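Local coordinates for protein lantibiotic dehydratase (Microbispora corallina, PDB 5EHK) that probably dehydrates serine and threonine residues of the precursor peptide of the lantibiotic NAI-107, in a tRNA-dependent reaction, at residues Ala390-Arg395 with Glu482-Leu487; Arg464-Ala469 with Trp666-Leu671; Ser936-Thr941 with Tyr948-Val953; Asp991-Trp996 with Asp1022-Trp1027. One frame throughout, in Å; residues are numbered along the deposited sequence.

All four contacts are largely buried, and none is held by a cross-segment hydrogen bond. Contacts 1 and 2 lie in the N-terminal family region and are neighbours, with centres about 15 Å apart. They touch through a salt bridge between E486 and R464 and through packing of L487 on W666. Contact 2 also borders the second subunit. Contacts 3 and 4 lie in the C-terminal family region, with centres about 20 Å apart. Both involve helix 950-965, which carries part of contact 3 and packs on P1023 of contact 4. Contact 1 sets an arginine on an isoleucine, contacts 2 and 3 are mainly apolar, and contact 4 has an exposed threonine at its margin.

Contact 1: residues Ala390-Arg395 with Glu482-Leu487; sequences AEALWR and ETIAEL
R395 has CG anti to its carbonyl carbon (chi1 -65°), and its chain bends at chi3 (64°), which turns one face of the guanidinium to I484. The isoleucine in turn sets CG2 anti to the backbone N, and this methyl does most of the touching. CG2 of I484 lies 3.3 Å above the guanidinium plane of R395, offset toward the rim. I484 CG2 comes within 3.4 Å of R395 NH1 and 3.6 Å of R395 CZ. The two side chains cross at about a right angle. The other branch of the isoleucine runs toward A392, where I484 CD1 meets A392 CB at 4.4 Å. Both segments are helical, so the contact packs the end of helix 380-395 against the short helix 481-487 within the N-terminal dehydratase region. A392 and I484 form the closest CA pair, 7.7 Å apart. Y682 of strand 676-682 also touches both A392 and I484, so the strand shares the apolar part of the contact. The charge of R395 is answered by E481, which forms a salt bridge with NH2. This bond probably helps to fix the guanidinium while I484 CG2 covers part of one face.

Contact 2: residues Arg464-Ala469 with Trp666-Leu671; sequences RLVAKA and WDWGAL
V466 faces two residues of the loop at once, W668 and L671. Its CG2 does the touching. That methyl is anti to the carbonyl carbon and beside the backbone N. V466 CG2 lies 3.5 Å from W668 CZ3 and 3.8 Å from W668 CH2, meeting the six-membered end of the indole at a slant. The same V466 CG2 is 4.2 Å from L671 CD1. This is the tight part of the contact. L677 of strand 676-682 touches both V466 and W668, and L462 of helix 460-471 packs on W668 and L671. The ring of W668 has a further neighbour. W666 NE1 stands 3.3 Å above its plane, over the centre, while W668 CD1 lies at the edge of the W666 ring. The looser side holds R464 and K468, both partly exposed, which pack on Q696 and E720 of the second subunit. R464 NH2 also forms a salt bridge with E486. On the loop, A670 meets A670 of the second subunit, and D667 is exposed to solvent. D667 OD1 accepts from G669 N at 3.3 Å, from above the carboxylate plane. This is an Asx turn, leading into a short 3-10 segment at the dimer interface.

Contact 3: residues Ser936-Thr941 with Tyr948-Val953; sequences SLLRLT and YTLDEV
L937, L938 and T941 of helix 920-942 meet L950 and V953 of helix 950-965 in a helical hairpin of the C-terminal dehydratase region. The two helices run in opposite senses, and a short connection joins them. L937 pairs with V953, and T941 with L950. The last two have CA atoms 7.0 Å apart. The closest side-chain approach is between leucines, with L938 CD2 3.7 Å from L950 CD1. L950 has CG anti to the backbone N (chi1 -151°), and its CD1 meets both L938 and T941. T941 OG1 sits 4.1 Å from L950 CD1, with the two side chains at about a right angle. Farther from the connection, L937 CD1 meets V953 CG2 at 4.4 Å. F946 of the connection touches T941 and V953, while D832 of helix 828-837 touches L938 and L950. The second helix starts with a capping box formed by T949 and E952. E952 N donates to T949 OG1. E952 OE1 is gripped twice: it takes T949 N at 2.7 Å, nearly along the C-O axis, and T949 OG1 at 3.1 Å, from above the carboxylate plane.

Contact 4: residues Asp991-Trp996 with Asp1022-Trp1027; sequences DPAAAW and DPTGGW
A993, in the first turn of helix 992-997, faces P1023, the first residue of a type I beta turn. D991 holds the N-cap position of the helix, and the turn runs from P1023 to G1026. A993 CB points at the proline ring and meets P1023 CG at 4.2 Å. D991 and T1024 lie next to this pair and cross at about a right angle. D991 carries CG anti to its backbone N (chi1 -161°), which swings the carboxylate toward T1024. The modelled gap between their oxygens is implausibly small, so the nature of that meeting is doubtful. The CA atoms of D991 and T1024 are 6.3 Å apart, the closest CA pair of the two segments. A959 and D963 of helix 950-965 and V1104 of helix 1090-1109 also touch P1023. L1108 of the latter helix touches D991. W1027, just after the turn, lies against it. P1023 CA lies 3.4 Å above the ring plane of W1027, offset toward the rim. Within the turn, G1026 N donates to P1023 O. D1022 forms an Asx motif, its OD1 accepting from G1025 N at 2.9 Å, 55° out of the carboxylate plane.

Contact 1: residues Ala390-Arg395 with Glu482-Leu487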
loop_
_atom_site.group_PDB
_atom_site.type_symbol
_atom_site.label_atom_id
_atom_site.label_comp_id
_atom_site.label_asym_id
_atom_site.label_seq_id
_atom_site.Cartn_x
_atom_site.Cartn_y
_atom_site.Cartn_z
ATOM N N ALA A 390 24.208 -23.856 1.975
ATOM C CA ALA A 390 23.844 -23.033 0.836
ATOM C C ALA A 390 22.584 -23.584 0.158
ATOM O O ALA A 390 21.639 -22.828 -0.099
ATOM C CB ALA A 390 24.996 -22.954 -0.150
ATOM N N GLU A 391 22.529 -24.893 -0.072
ATOM C CA GLU A 391 21.326 -25.466 -0.666
ATOM C C GLU A 391 20.074 -25.205 0.194
ATOM O O GLU A 391 19.011 -24.829 -0.318
ATOM C CB GLU A 391 21.497 -26.968 -0.943
ATOM C CG GLU A 391 20.288 -27.622 -1.634
ATOM C CD GLU A 391 20.316 -29.155 -1.605
ATOM O OE1 GLU A 391 21.130 -29.732 -0.851
ATOM O OE2 GLU A 391 19.544 -29.783 -2.367
ATOM N N ALA A 392 20.227 -25.347 1.503
ATOM C CA ALA A 392 19.108 -25.203 2.408
ATOM C C ALA A 392 18.525 -23.792 2.325
ATOM O O ALA A 392 17.307 -23.613 2.185
ATOM C CB ALA A 392 19.550 -25.509 3.825
ATOM N N LEU A 393 19.413 -22.805 2.442
ATOM C CA LEU A 393 19.064 -21.401 2.289
ATOM C C LEU A 393 18.411 -21.133 0.950
ATOM O O LEU A 393 17.520 -20.300 0.844
ATOM C CB LEU A 393 20.286 -20.508 2.433
ATOM C CG LEU A 393 20.788 -20.382 3.868
ATOM C CD1 LEU A 393 21.873 -19.326 3.922
ATOM C CD2 LEU A 393 19.664 -20.075 4.855
ATOM N N TRP A 394 18.872 -21.805 -0.090
ATOM C CA TRP A 394 18.261 -21.577 -1.383
ATOM C C TRP A 394 16.854 -22.136 -1.409
ATOM O O TRP A 394 15.945 -21.474 -1.874
ATOM C CB TRP A 394 19.104 -22.160 -2.523
ATOM C CG TRP A 394 18.532 -21.885 -3.884
ATOM C CD1 TRP A 394 18.540 -20.699 -4.549
ATOM C CD2 TRP A 394 17.891 -22.829 -4.752
ATOM N NE1 TRP A 394 17.926 -20.844 -5.776
ATOM C CE2 TRP A 394 17.527 -22.144 -5.921
ATOM C CE3 TRP A 394 17.597 -24.188 -4.653
ATOM C CZ2 TRP A 394 16.887 -22.769 -6.973
ATOM C CZ3 TRP A 394 16.956 -24.802 -5.697
ATOM C CH2 TRP A 394 16.605 -24.100 -6.839
ATOM N N ARG A 395 16.658 -23.338 -0.878
ATOM C CA ARG A 395 15.342 -23.950 -0.973
ATOM C C ARG A 395 14.314 -23.151 -0.179
ATOM O O ARG A 395 13.123 -23.184 -0.496
ATOM C CB ARG A 395 15.362 -25.409 -0.521
ATOM C CG ARG A 395 16.177 -26.352 -1.380
ATOM C CD ARG A 395 16.278 -27.731 -0.701
ATOM N NE ARG A 395 14.977 -28.387 -0.564
ATOM C CZ ARG A 395 14.683 -29.255 0.399
ATOM N NH1 ARG A 395 15.586 -29.551 1.332
ATOM N NH2 ARG A 395 13.481 -29.817 0.443
ATOM N N GLU A 482 12.175 -32.662 7.198
ATOM C CA GLU A 482 10.745 -32.473 7.471
ATOM C C GLU A 482 10.461 -31.037 7.888
ATOM O O GLU A 482 9.376 -30.508 7.643
ATOM C CB GLU A 482 10.214 -33.439 8.544
ATOM C CG GLU A 482 9.918 -34.879 8.070
ATOM C CD GLU A 482 11.162 -35.772 7.867
ATOM O OE1 GLU A 482 12.318 -35.301 8.017
ATOM O OE2 GLU A 482 10.969 -36.972 7.558
ATOM N N THR A 483 11.438 -30.397 8.515
ATOM C CA THR A 483 11.252 -29.012 8.892
ATOM C C THR A 483 11.316 -28.139 7.646
ATOM O O THR A 483 10.537 -27.205 7.507
ATOM C CB THR A 483 12.301 -28.534 9.913
ATOM O OG1 THR A 483 12.397 -29.465 10.996
ATOM C CG2 THR A 483 11.917 -27.170 10.460
ATOM N N ILE A 484 12.245 -28.452 6.742
ATOM C CA ILE A 484 12.454 -27.654 5.532
ATOM C C ILE A 484 11.264 -27.757 4.592
ATOM O O ILE A 484 10.824 -26.756 4.027
ATOM C CB ILE A 484 13.726 -28.085 4.788
ATOM C CG1 ILE A 484 14.962 -27.656 5.566
ATOM C CG2 ILE A 484 13.760 -27.511 3.372
ATOM C CD1 ILE A 484 16.230 -28.141 4.946
ATOM N N ALA A 485 10.729 -28.968 4.456
ATOM C CA ALA A 485 9.531 -29.194 3.657
ATOM C C ALA A 485 8.312 -28.378 4.126
ATOM O O ALA A 485 7.340 -28.219 3.377
ATOM C CB ALA A 485 9.187 -30.669 3.629
ATOM N N GLU A 486 8.363 -27.876 5.359
ATOM C CA GLU A 486 7.243 -27.137 5.922
ATOM C C GLU A 486 7.391 -25.648 5.729
ATOM O O GLU A 486 6.397 -24.928 5.719
ATOM C CB GLU A 486 7.105 -27.345 7.430
ATOM C CG GLU A 486 6.134 -28.395 7.864
ATOM C CD GLU A 486 5.969 -28.365 9.361
ATOM O OE1 GLU A 486 6.647 -29.138 10.086
ATOM O OE2 GLU A 486 5.155 -27.518 9.811
ATOM N N LEU A 487 8.624 -25.176 5.614
ATOM C CA LEU A 487 8.866 -23.750 5.520
ATOM C C LEU A 487 8.930 -23.271 4.092
ATOM O O LEU A 487 8.814 -22.080 3.842
ATOM C CB LEU A 487 10.172 -23.414 6.222
ATOM C CG LEU A 487 10.191 -23.910 7.665
ATOM C CD1 LEU A 487 11.561 -23.779 8.316
ATOM C CD2 LEU A 487 9.175 -23.106 8.427
#

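Contact 2: residues Arg464-Ala469 with Trp666-Leu671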
loop_
_atom_site.group_PDB
_atom_site.type_symbol
_atom_site.label_atom_id
_atom_site.label_comp_id
_atom_site.label_asym_id
_atom_site.label_seq_id
_atom_site.Cartn_x
_atom_site.Cartn_y
_atom_site.Cartn_z
ATOM N N ARG A 464 6.073 -22.703 16.319
ATOM C CA ARG A 464 6.207 -23.950 17.068
ATOM C C ARG A 464 7.652 -24.226 17.471
ATOM O O ARG A 464 7.939 -24.637 18.607
ATOM C CB ARG A 464 5.692 -25.128 16.257
ATOM C CG ARG A 464 4.210 -25.336 16.334
ATOM C CD ARG A 464 3.878 -26.711 15.798
ATOM N NE ARG A 464 4.380 -26.846 14.436
ATOM C CZ ARG A 464 3.710 -26.460 13.352
ATOM N NH1 ARG A 464 2.487 -25.950 13.469
ATOM N NH2 ARG A 464 4.256 -26.605 12.149
ATOM N N LEU A 465 8.559 -23.997 16.528
ATOM C CA LEU A 465 9.956 -24.284 16.764
ATOM C C LEU A 465 10.406 -23.489 17.964
ATOM O O LEU A 465 11.128 -23.997 18.821
ATOM C CB LEU A 465 10.808 -23.921 15.545
ATOM C CG LEU A 465 10.608 -24.679 14.221
ATOM C CD1 LEU A 465 11.571 -24.123 13.174
ATOM C CD2 LEU A 465 10.755 -26.207 14.362
ATOM N N VAL A 466 9.952 -22.246 18.032
ATOM C CA VAL A 466 10.346 -21.347 19.109
ATOM C C VAL A 466 9.703 -21.744 20.434
ATOM O O VAL A 466 10.369 -21.755 21.482
ATOM C CB VAL A 466 10.044 -19.865 18.758
ATOM C CG1 VAL A 466 10.319 -18.934 19.941
ATOM C CG2 VAL A 466 10.839 -19.444 17.539
ATOM N N ALA A 467 8.427 -22.113 20.367
ATOM C CA ALA A 467 7.655 -22.444 21.561
ATOM C C ALA A 467 8.228 -23.670 22.262
ATOM O O ALA A 467 8.479 -23.632 23.465
ATOM C CB ALA A 467 6.180 -22.664 21.213
ATOM N N LYS A 468 8.376 -24.763 21.516
ATOM C CA LYS A 468 9.034 -25.963 22.021
ATOM C C LYS A 468 10.413 -25.671 22.634
ATOM O O LYS A 468 10.670 -26.008 23.798
ATOM C CB LYS A 468 9.165 -27.001 20.907
ATOM C CG LYS A 468 7.857 -27.674 20.551
ATOM C CD LYS A 468 8.061 -28.689 19.429
ATOM C CE LYS A 468 8.467 -28.002 18.108
ATOM N NZ LYS A 468 8.728 -28.954 16.978
ATOM N N ALA A 469 11.270 -24.996 21.878
ATOM C CA ALA A 469 12.592 -24.640 22.374
ATOM C C ALA A 469 12.516 -23.881 23.689
ATOM O O ALA A 469 13.467 -23.891 24.452
ATOM C CB ALA A 469 13.379 -23.845 21.342
ATOM N N TRP A 666 18.628 -16.451 6.909
ATOM C CA TRP A 666 17.507 -17.011 7.647
ATOM C C TRP A 666 16.546 -15.886 8.067
ATOM O O TRP A 666 16.953 -14.879 8.663
ATOM C CB TRP A 666 18.019 -17.792 8.875
ATOM C CG TRP A 666 16.919 -18.282 9.756
ATOM C CD1 TRP A 666 16.415 -17.661 10.864
ATOM C CD2 TRP A 666 16.168 -19.483 9.586
ATOM N NE1 TRP A 666 15.399 -18.413 11.404
ATOM C CE2 TRP A 666 15.224 -19.535 10.631
ATOM C CE3 TRP A 666 16.201 -20.525 8.651
ATOM C CZ2 TRP A 666 14.309 -20.591 10.761
ATOM C CZ3 TRP A 666 15.296 -21.582 8.783
ATOM C CH2 TRP A 666 14.360 -21.598 9.825
ATOM N N ASP A 667 15.266 -16.076 7.750
ATOM C CA ASP A 667 14.261 -15.052 8.034
ATOM C C ASP A 667 13.291 -15.451 9.176
ATOM O O ASP A 667 12.483 -16.387 9.051
ATOM C CB ASP A 667 13.517 -14.689 6.739
ATOM C CG ASP A 667 12.527 -13.554 6.925
ATOM O OD1 ASP A 667 12.782 -12.671 7.765
ATOM O OD2 ASP A 667 11.521 -13.517 6.195
ATOM N N TRP A 668 13.399 -14.727 10.291
ATOM C CA TRP A 668 12.607 -15.001 11.485
ATOM C C TRP A 668 11.234 -14.354 11.381
ATOM O O TRP A 668 10.310 -14.724 12.112
ATOM C CB TRP A 668 13.311 -14.520 12.751
ATOM C CG TRP A 668 14.193 -15.555 13.445
ATOM C CD1 TRP A 668 15.524 -15.436 13.741
ATOM C CD2 TRP A 668 13.788 -16.843 13.940
ATOM N NE1 TRP A 668 15.967 -16.562 14.391
ATOM C CE2 TRP A 668 14.926 -17.445 14.519
ATOM C CE3 TRP A 668 12.581 -17.543 13.947
ATOM C CZ2 TRP A 668 14.889 -18.715 15.103
ATOM C CZ3 TRP A 668 12.548 -18.805 14.521
ATOM C CH2 TRP A 668 13.696 -19.376 15.095
ATOM N N GLY A 669 11.111 -13.375 10.486
ATOM C CA GLY A 669 9.834 -12.729 10.254
ATOM C C GLY A 669 9.343 -11.981 11.475
ATOM O O GLY A 669 10.129 -11.341 12.173
ATOM N N ALA A 670 8.038 -12.055 11.718
ATOM C CA ALA A 670 7.410 -11.383 12.856
ATOM C C ALA A 670 8.042 -11.828 14.172
ATOM O O ALA A 670 8.115 -11.043 15.141
ATOM C CB ALA A 670 5.929 -11.674 12.883
ATOM N N LEU A 671 8.534 -13.073 14.182
ATOM C CA LEU A 671 9.077 -13.683 15.383
ATOM C C LEU A 671 10.310 -12.973 15.875
ATOM O O LEU A 671 10.800 -13.253 16.950
ATOM C CB LEU A 671 9.358 -15.167 15.181
ATOM C CG LEU A 671 8.115 -16.034 15.346
ATOM C CD1 LEU A 671 8.315 -17.437 14.813
ATOM C CD2 LEU A 671 7.710 -16.064 16.826
#

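Contact 3: residues Ser936-Thr941 with Tyr948-Val953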
loop_
_atom_site.group_PDB
_atom_site.type_symbol
_atom_site.label_atom_id
_atom_site.label_comp_id
_atom_site.label_asym_id
_atom_site.label_seq_id
_atom_site.Cartn_x
_atom_site.Cartn_y
_atom_site.Cartn_z
ATOM N N SER A 936 -25.504 0.003 -29.987
ATOM C CA SER A 936 -26.745 -0.640 -30.440
ATOM C C SER A 936 -27.212 -1.737 -29.493
ATOM O O SER A 936 -28.391 -1.776 -29.103
ATOM C CB SER A 936 -26.534 -1.286 -31.803
ATOM O OG SER A 936 -26.892 -0.412 -32.843
ATOM N N LEU A 937 -26.265 -2.605 -29.121
ATOM C CA LEU A 937 -26.521 -3.734 -28.256
ATOM C C LEU A 937 -26.909 -3.278 -26.838
ATOM O O LEU A 937 -27.860 -3.790 -26.236
ATOM C CB LEU A 937 -25.292 -4.636 -28.227
ATOM C CG LEU A 937 -24.955 -5.362 -29.529
ATOM C CD1 LEU A 937 -23.724 -6.229 -29.376
ATOM C CD2 LEU A 937 -26.125 -6.215 -30.018
ATOM N N LEU A 938 -26.194 -2.288 -26.319
ATOM C CA LEU A 938 -26.505 -1.769 -24.999
ATOM C C LEU A 938 -27.905 -1.179 -24.976
ATOM O O LEU A 938 -28.607 -1.298 -23.977
ATOM C CB LEU A 938 -25.472 -0.727 -24.568
ATOM C CG LEU A 938 -24.114 -1.308 -24.171
ATOM C CD1 LEU A 938 -23.051 -0.216 -24.104
ATOM C CD2 LEU A 938 -24.220 -2.055 -22.840
ATOM N N ARG A 939 -28.298 -0.538 -26.077
ATOM C CA ARG A 939 -29.617 0.071 -26.183
ATOM C C ARG A 939 -30.728 -0.985 -26.237
ATOM O O ARG A 939 -31.807 -0.776 -25.681
ATOM C CB ARG A 939 -29.702 1.015 -27.378
ATOM C CG ARG A 939 -28.944 2.305 -27.204
ATOM C CD ARG A 939 -28.926 3.121 -28.495
ATOM N NE ARG A 939 -30.273 3.569 -28.812
ATOM C CZ ARG A 939 -30.776 4.735 -28.426
ATOM N NH1 ARG A 939 -30.012 5.587 -27.751
ATOM N NH2 ARG A 939 -32.033 5.054 -28.735
ATOM N N LEU A 940 -30.469 -2.117 -26.890
ATOM C CA LEU A 940 -31.432 -3.221 -26.853
ATOM C C LEU A 940 -31.545 -3.689 -25.414
ATOM O O LEU A 940 -32.637 -3.904 -24.884
ATOM C CB LEU A 940 -31.009 -4.394 -27.743
ATOM C CG LEU A 940 -30.964 -4.162 -29.253
ATOM C CD1 LEU A 940 -30.520 -5.422 -29.998
ATOM C CD2 LEU A 940 -32.308 -3.660 -29.774
ATOM N N THR A 941 -30.389 -3.842 -24.789
ATOM C CA THR A 941 -30.276 -4.408 -23.443
ATOM C C THR A 941 -31.015 -3.612 -22.328
ATOM O O THR A 941 -31.416 -4.179 -21.310
ATOM C CB THR A 941 -28.787 -4.682 -23.152
ATOM O OG1 THR A 941 -28.542 -6.084 -23.305
ATOM C CG2 THR A 941 -28.349 -4.187 -21.799
ATOM N N TYR A 948 -31.917 -11.616 -23.882
ATOM C CA TYR A 948 -30.511 -11.934 -23.735
ATOM C C TYR A 948 -29.784 -11.007 -22.765
ATOM O O TYR A 948 -30.058 -9.812 -22.685
ATOM C CB TYR A 948 -29.851 -11.901 -25.103
ATOM C CG TYR A 948 -30.501 -12.817 -26.106
ATOM C CD1 TYR A 948 -30.314 -14.193 -26.050
ATOM C CD2 TYR A 948 -31.302 -12.304 -27.110
ATOM C CE1 TYR A 948 -30.907 -15.030 -26.974
ATOM C CE2 TYR A 948 -31.904 -13.131 -28.035
ATOM C CZ TYR A 948 -31.703 -14.493 -27.965
ATOM O OH TYR A 948 -32.303 -15.309 -28.899
ATOM N N THR A 949 -28.868 -11.586 -22.003
ATOM C CA THR A 949 -28.047 -10.814 -21.095
ATOM C C THR A 949 -26.905 -10.165 -21.873
ATOM O O THR A 949 -26.680 -10.469 -23.037
ATOM C CB THR A 949 -27.448 -11.713 -19.998
ATOM O OG1 THR A 949 -26.617 -12.710 -20.608
ATOM C CG2 THR A 949 -28.555 -12.399 -19.194
ATOM N N LEU A 950 -26.185 -9.269 -21.222
ATOM C CA LEU A 950 -25.011 -8.667 -21.810
ATOM C C LEU A 950 -23.944 -9.708 -22.114
ATOM O O LEU A 950 -23.324 -9.661 -23.162
ATOM C CB LEU A 950 -24.458 -7.607 -20.865
ATOM C CG LEU A 950 -23.709 -6.417 -21.455
ATOM C CD1 LEU A 950 -24.466 -5.781 -22.614
ATOM C CD2 LEU A 950 -23.477 -5.400 -20.360
ATOM N N ASP A 951 -23.740 -10.666 -21.216
ATOM C CA ASP A 951 -22.738 -11.709 -21.450
ATOM C C ASP A 951 -23.083 -12.524 -22.686
ATOM O O ASP A 951 -22.204 -12.946 -23.443
ATOM C CB ASP A 951 -22.592 -12.642 -20.253
ATOM C CG ASP A 951 -21.994 -11.955 -19.050
ATOM O OD1 ASP A 951 -22.038 -10.708 -19.000
ATOM O OD2 ASP A 951 -21.456 -12.660 -18.163
ATOM N N GLU A 952 -24.372 -12.750 -22.880
ATOM C CA GLU A 952 -24.817 -13.460 -24.061
ATOM C C GLU A 952 -24.506 -12.683 -25.332
ATOM O O GLU A 952 -23.834 -13.201 -26.219
ATOM C CB GLU A 952 -26.308 -13.808 -23.966
ATOM C CG GLU A 952 -26.564 -15.090 -23.173
ATOM C CD GLU A 952 -28.000 -15.231 -22.715
ATOM O OE1 GLU A 952 -28.660 -14.192 -22.480
ATOM O OE2 GLU A 952 -28.476 -16.382 -22.619
ATOM N N VAL A 953 -24.952 -11.435 -25.409
ATOM C CA VAL A 953 -24.744 -10.660 -26.626
ATOM C C VAL A 953 -23.246 -10.463 -26.864
ATOM O O VAL A 953 -22.812 -10.375 -28.011
ATOM C CB VAL A 953 -25.509 -9.321 -26.628
ATOM C CG1 VAL A 953 -26.963 -9.553 -26.212
ATOM C CG2 VAL A 953 -24.847 -8.321 -25.706
#

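Contact 4: residues Asp991-Trp996 with Asp1022-Trp1027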
loop_
_atom_site.group_PDB
_atom_site.type_symbol
_atom_site.label_atom_id
_atom_site.label_comp_id
_atom_site.label_asym_id
_atom_site.label_seq_id
_atom_site.Cartn_x
_atom_site.Cartn_y
_atom_site.Cartn_z
ATOM N N ASP A 991 -14.027 -23.501 -40.563
ATOM C CA ASP A 991 -14.628 -22.962 -39.334
ATOM C C ASP A 991 -13.733 -21.928 -38.654
ATOM O O ASP A 991 -13.139 -22.221 -37.607
ATOM C CB ASP A 991 -14.893 -24.100 -38.348
ATOM C CG ASP A 991 -15.891 -23.723 -37.276
ATOM O OD1 ASP A 991 -16.479 -22.624 -37.378
ATOM O OD2 ASP A 991 -16.103 -24.529 -36.342
ATOM N N PRO A 992 -13.661 -20.706 -39.226
ATOM C CA PRO A 992 -12.811 -19.622 -38.703
ATOM C C PRO A 992 -13.193 -19.182 -37.278
ATOM O O PRO A 992 -12.333 -18.692 -36.540
ATOM C CB PRO A 992 -13.013 -18.482 -39.716
ATOM C CG PRO A 992 -13.708 -19.105 -40.895
ATOM C CD PRO A 992 -14.515 -20.226 -40.327
ATOM N N ALA A 993 -14.469 -19.324 -36.920
ATOM C CA ALA A 993 -14.934 -19.020 -35.579
ATOM C C ALA A 993 -14.193 -19.870 -34.572
ATOM O O ALA A 993 -13.549 -19.357 -33.660
ATOM C CB ALA A 993 -16.434 -19.268 -35.471
ATOM N N ALA A 994 -14.265 -21.182 -34.750
ATOM C CA ALA A 994 -13.568 -22.100 -33.853
ATOM C C ALA A 994 -12.058 -21.857 -33.914
ATOM O O ALA A 994 -11.369 -21.962 -32.898
ATOM C CB ALA A 994 -13.926 -23.549 -34.149
ATOM N N ALA A 995 -11.561 -21.552 -35.111
ATOM C CA ALA A 995 -10.146 -21.226 -35.313
ATOM C C ALA A 995 -9.719 -20.187 -34.304
ATOM O O ALA A 995 -8.991 -20.481 -33.364
ATOM C CB ALA A 995 -9.908 -20.704 -36.723
ATOM N N TRP A 996 -10.228 -18.973 -34.476
ATOM C CA TRP A 996 -9.852 -17.859 -33.612
ATOM C C TRP A 996 -10.260 -18.017 -32.138
ATOM O O TRP A 996 -9.462 -17.736 -31.246
ATOM C CB TRP A 996 -10.378 -16.556 -34.196
ATOM C CG TRP A 996 -9.859 -16.309 -35.562
ATOM C CD1 TRP A 996 -10.588 -16.213 -36.717
ATOM C CD2 TRP A 996 -8.493 -16.121 -35.930
ATOM N NE1 TRP A 996 -9.750 -15.981 -37.781
ATOM C CE2 TRP A 996 -8.460 -15.923 -37.324
ATOM C CE3 TRP A 996 -7.296 -16.103 -35.218
ATOM C CZ2 TRP A 996 -7.278 -15.707 -38.014
ATOM C CZ3 TRP A 996 -6.129 -15.894 -35.903
ATOM C CH2 TRP A 996 -6.124 -15.696 -37.287
ATOM N N ASP A 1022 -23.812 -20.298 -32.444
ATOM C CA ASP A 1022 -23.549 -21.201 -33.574
ATOM C C ASP A 1022 -23.382 -20.452 -34.902
ATOM O O ASP A 1022 -24.250 -20.504 -35.787
ATOM C CB ASP A 1022 -24.679 -22.241 -33.680
ATOM C CG ASP A 1022 -24.435 -23.294 -34.769
ATOM O OD1 ASP A 1022 -23.284 -23.423 -35.266
ATOM O OD2 ASP A 1022 -25.421 -23.989 -35.119
ATOM N N PRO A 1023 -22.252 -19.753 -35.045
ATOM C CA PRO A 1023 -22.020 -18.976 -36.259
ATOM C C PRO A 1023 -21.845 -19.902 -37.447
ATOM O O PRO A 1023 -22.423 -19.643 -38.498
ATOM C CB PRO A 1023 -20.710 -18.228 -35.964
ATOM C CG PRO A 1023 -20.453 -18.438 -34.483
ATOM C CD PRO A 1023 -21.096 -19.727 -34.137
ATOM N N THR A 1024 -21.069 -20.969 -37.277
ATOM C CA THR A 1024 -20.791 -21.886 -38.385
ATOM C C THR A 1024 -22.070 -22.516 -38.927
ATOM O O THR A 1024 -22.203 -22.721 -40.128
ATOM C CB THR A 1024 -19.794 -22.993 -37.983
ATOM O OG1 THR A 1024 -18.714 -22.414 -37.238
ATOM C CG2 THR A 1024 -19.238 -23.681 -39.219
ATOM N N GLY A 1025 -23.028 -22.766 -38.040
ATOM C CA GLY A 1025 -24.307 -23.319 -38.440
ATOM C C GLY A 1025 -25.309 -22.313 -38.979
ATOM O O GLY A 1025 -26.448 -22.681 -39.249
ATOM N N GLY A 1026 -24.904 -21.049 -39.123
ATOM C CA GLY A 1026 -25.764 -20.007 -39.669
ATOM C C GLY A 1026 -26.631 -19.291 -38.634
ATOM O O GLY A 1026 -27.518 -18.509 -39.001
ATOM N N TRP A 1027 -26.345 -19.537 -37.349
ATOM C CA TRP A 1027 -27.032 -18.895 -36.222
ATOM C C TRP A 1027 -28.523 -19.218 -36.162
ATOM O O TRP A 1027 -29.350 -18.298 -36.061
ATOM C CB TRP A 1027 -26.882 -17.358 -36.270
ATOM C CG TRP A 1027 -25.496 -16.786 -35.997
ATOM C CD1 TRP A 1027 -24.627 -16.251 -36.914
ATOM C CD2 TRP A 1027 -24.853 -16.667 -34.723
ATOM N NE1 TRP A 1027 -23.480 -15.825 -36.287
ATOM C CE2 TRP A 1027 -23.594 -16.067 -34.943
ATOM C CE3 TRP A 1027 -25.210 -17.027 -33.422
ATOM C CZ2 TRP A 1027 -22.696 -15.813 -33.906
ATOM C CZ3 TRP A 1027 -24.316 -16.776 -32.394
ATOM C CH2 TRP A 1027 -23.075 -16.177 -32.640
#